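Local coordinates for pyroglutatmate porin OpdO (Pseudomonas aeruginosa, PDB 3SZV), which forms an outer-membrane beta-barrel channel that probably lets small solutes, carboxylates among them, pass into the periplasm, at residues Gly269-Ala274 and Leu315-Asp320. Sequence-based numbering, arbitrary orientation.
Sequences GAHAVA and LRYDYD
Strand 271-274 pairs antiparallel with 315-320, A272 facing D318 and A274 facing R316 in hydrogen-bonded pairs, each closed by two N-H...O=C bonds; V273-Y317 lies between them as a non-hydrogen-bonded pair, and H271-Y319, of the same kind, lies beyond A272-D318. One more bond forms just ahead of the start of strand 271-274, from D320 N to O of the loop residue A270, 3.0 Å and nearly straight at 169°. On the face carrying H271, V273, Y317 and Y319, an aromatic cluster forms. Y317 leans diagonally toward H271, its chi1 of 174° turning CG away from the backbone N, and its OH meets H271 ND1 edge-on at 2.7 Å; either group could donate. Tyrosine suits this spot because its ring packs against V273 CG2 (4.1 Å from Y317 CD2) while its hydroxyl takes up the imidazole's polar edge. Y319 brings CE1 over one face of the H271 ring, near its rim, 3.5 Å from H271 CE1, with the planes obliquely inclined at 57°, and the same CE1 touches A270 CB. On the other face, small A272 and A274 set only methyl groups against D318 CB and R316 CB. R316 and D318, two residues apart on one strand, share this face, and the extended arginine grips the carboxylate side-on, R316 NE to D318 OD2 at 2.8 Å and R316 NH2 to D318 OD1 at 3.0 Å. Each oxygen accepts through its syn lone pair close to the guanidinium plane, restricting both groups' rotation. In the antiparallel barrel, strand 256-268 flanks 271-274, joined through V273 and L266, and strand 329-343 flanks 315-320, where M332 packs against R316 and D318.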
loop_
_atom_site.group_PDB
_atom_site.type_symbol
_atom_site.label_atom_id
_atom_site.label_comp_id
_atom_site.label_asym_id
_atom_site.label_seq_id
_atom_site.Cartn_x
_atom_site.Cartn_y
_atom_site.Cartn_z
ATOM N N GLY A 269 -12.510 5.471 22.511
ATOM C CA GLY A 269 -11.442 5.309 23.475
ATOM C C GLY A 269 -10.355 4.413 22.920
ATOM O O GLY A 269 -9.820 4.661 21.840
ATOM N N ALA A 270 -10.037 3.353 23.653
ATOM C CA ALA A 270 -8.986 2.441 23.234
ATOM C C ALA A 270 -9.511 1.409 22.235
ATOM O O ALA A 270 -8.722 0.678 21.634
ATOM C CB ALA A 270 -8.372 1.754 24.448
ATOM N N HIS A 271 -10.832 1.395 22.053
ATOM C CA HIS A 271 -11.502 0.477 21.128
ATOM C C HIS A 271 -11.714 1.110 19.768
ATOM O O HIS A 271 -11.931 2.318 19.652
ATOM C CB HIS A 271 -12.881 0.106 21.654
ATOM C CG HIS A 271 -12.871 -0.474 23.035
ATOM N ND1 HIS A 271 -12.659 -1.807 23.274
ATOM C CD2 HIS A 271 -13.069 0.112 24.239
ATOM C CE1 HIS A 271 -12.714 -2.026 24.583
ATOM N NE2 HIS A 271 -12.966 -0.884 25.183
ATOM N N ALA A 272 -11.684 0.277 18.744
ATOM C CA ALA A 272 -12.049 0.712 17.408
ATOM C C ALA A 272 -12.849 -0.401 16.749
ATOM O O ALA A 272 -12.505 -1.583 16.864
ATOM C CB ALA A 272 -10.805 1.043 16.597
ATOM N N VAL A 273 -13.938 -0.027 16.088
ATOM C CA VAL A 273 -14.755 -0.986 15.362
ATOM C C VAL A 273 -14.991 -0.441 13.970
ATOM O O VAL A 273 -15.317 0.733 13.812
ATOM C CB VAL A 273 -16.111 -1.216 16.048
ATOM C CG1 VAL A 273 -16.973 -2.164 15.221
ATOM C CG2 VAL A 273 -15.904 -1.771 17.444
ATOM N N ALA A 274 -14.806 -1.282 12.954
ATOM C CA ALA A 274 -15.062 -0.846 11.586
ATOM C C ALA A 274 -15.993 -1.822 10.892
ATOM O O ALA A 274 -15.944 -3.031 11.128
ATOM C CB ALA A 274 -13.760 -0.692 10.805
ATOM N N LEU A 315 -16.221 -6.930 9.326
ATOM C CA LEU A 315 -16.211 -6.364 10.670
ATOM C C LEU A 315 -14.788 -6.459 11.204
ATOM O O LEU A 315 -14.141 -7.498 11.072
ATOM C CB LEU A 315 -17.215 -7.076 11.585
ATOM C CG LEU A 315 -18.680 -6.708 11.313
ATOM C CD1 LEU A 315 -19.636 -7.613 12.086
ATOM C CD2 LEU A 315 -18.946 -5.235 11.635
ATOM N N ARG A 316 -14.310 -5.368 11.804
ATOM C CA ARG A 316 -12.947 -5.278 12.300
ATOM C C ARG A 316 -12.943 -4.669 13.685
ATOM O O ARG A 316 -13.650 -3.687 13.942
ATOM C CB ARG A 316 -12.097 -4.405 11.379
ATOM C CG ARG A 316 -10.700 -4.168 11.903
ATOM C CD ARG A 316 -9.866 -3.340 10.941
ATOM N NE ARG A 316 -8.661 -2.874 11.605
ATOM C CZ ARG A 316 -7.520 -2.598 10.987
ATOM N NH1 ARG A 316 -7.424 -2.756 9.670
ATOM N NH2 ARG A 316 -6.480 -2.180 11.685
ATOM N N TYR A 317 -12.145 -5.254 14.573
ATOM C CA TYR A 317 -11.981 -4.729 15.925
ATOM C C TYR A 317 -10.510 -4.475 16.211
ATOM O O TYR A 317 -9.656 -5.315 15.904
ATOM C CB TYR A 317 -12.550 -5.717 16.956
ATOM C CG TYR A 317 -12.291 -5.298 18.382
ATOM C CD1 TYR A 317 -11.349 -5.956 19.161
ATOM C CD2 TYR A 317 -12.972 -4.223 18.942
ATOM C CE1 TYR A 317 -11.101 -5.558 20.464
ATOM C CE2 TYR A 317 -12.729 -3.812 20.245
ATOM C CZ TYR A 317 -11.794 -4.485 21.001
ATOM O OH TYR A 317 -11.562 -4.069 22.290
ATOM N N ASP A 318 -10.213 -3.315 16.802
ATOM C CA ASP A 318 -8.863 -3.025 17.284
ATOM C C ASP A 318 -8.895 -2.598 18.741
ATOM O O ASP A 318 -9.832 -1.926 19.178
ATOM C CB ASP A 318 -8.215 -1.860 16.513
ATOM C CG ASP A 318 -7.981 -2.165 15.049
ATOM O OD1 ASP A 318 -6.814 -2.398 14.674
ATOM O OD2 ASP A 318 -8.950 -2.123 14.272
ATOM N N TYR A 319 -7.856 -2.959 19.488
ATOM C CA TYR A 319 -7.679 -2.444 20.828
ATOM C C TYR A 319 -6.244 -1.965 20.997
ATOM O O TYR A 319 -5.291 -2.689 20.695
ATOM C CB TYR A 319 -8.023 -3.494 21.897
ATOM C CG TYR A 319 -8.065 -2.895 23.284
ATOM C CD1 TYR A 319 -9.158 -2.140 23.695
ATOM C CD2 TYR A 319 -7.007 -3.056 24.187
ATOM C CE1 TYR A 319 -9.215 -1.576 24.955
ATOM C CE2 TYR A 319 -7.054 -2.492 25.451
ATOM C CZ TYR A 319 -8.159 -1.748 25.837
ATOM O OH TYR A 319 -8.209 -1.182 27.079
ATOM N N ASP A 320 -6.114 -0.737 21.467
ATOM C CA ASP A 320 -4.814 -0.158 21.782
ATOM C C ASP A 320 -4.615 -0.214 23.291
ATOM O O ASP A 320 -5.370 0.379 24.059
ATOM C CB ASP A 320 -4.733 1.271 21.246
ATOM C CG ASP A 320 -3.409 1.940 21.556
ATOM O OD1 ASP A 320 -2.618 2.187 20.620
ATOM O OD2 ASP A 320 -3.164 2.221 22.737
#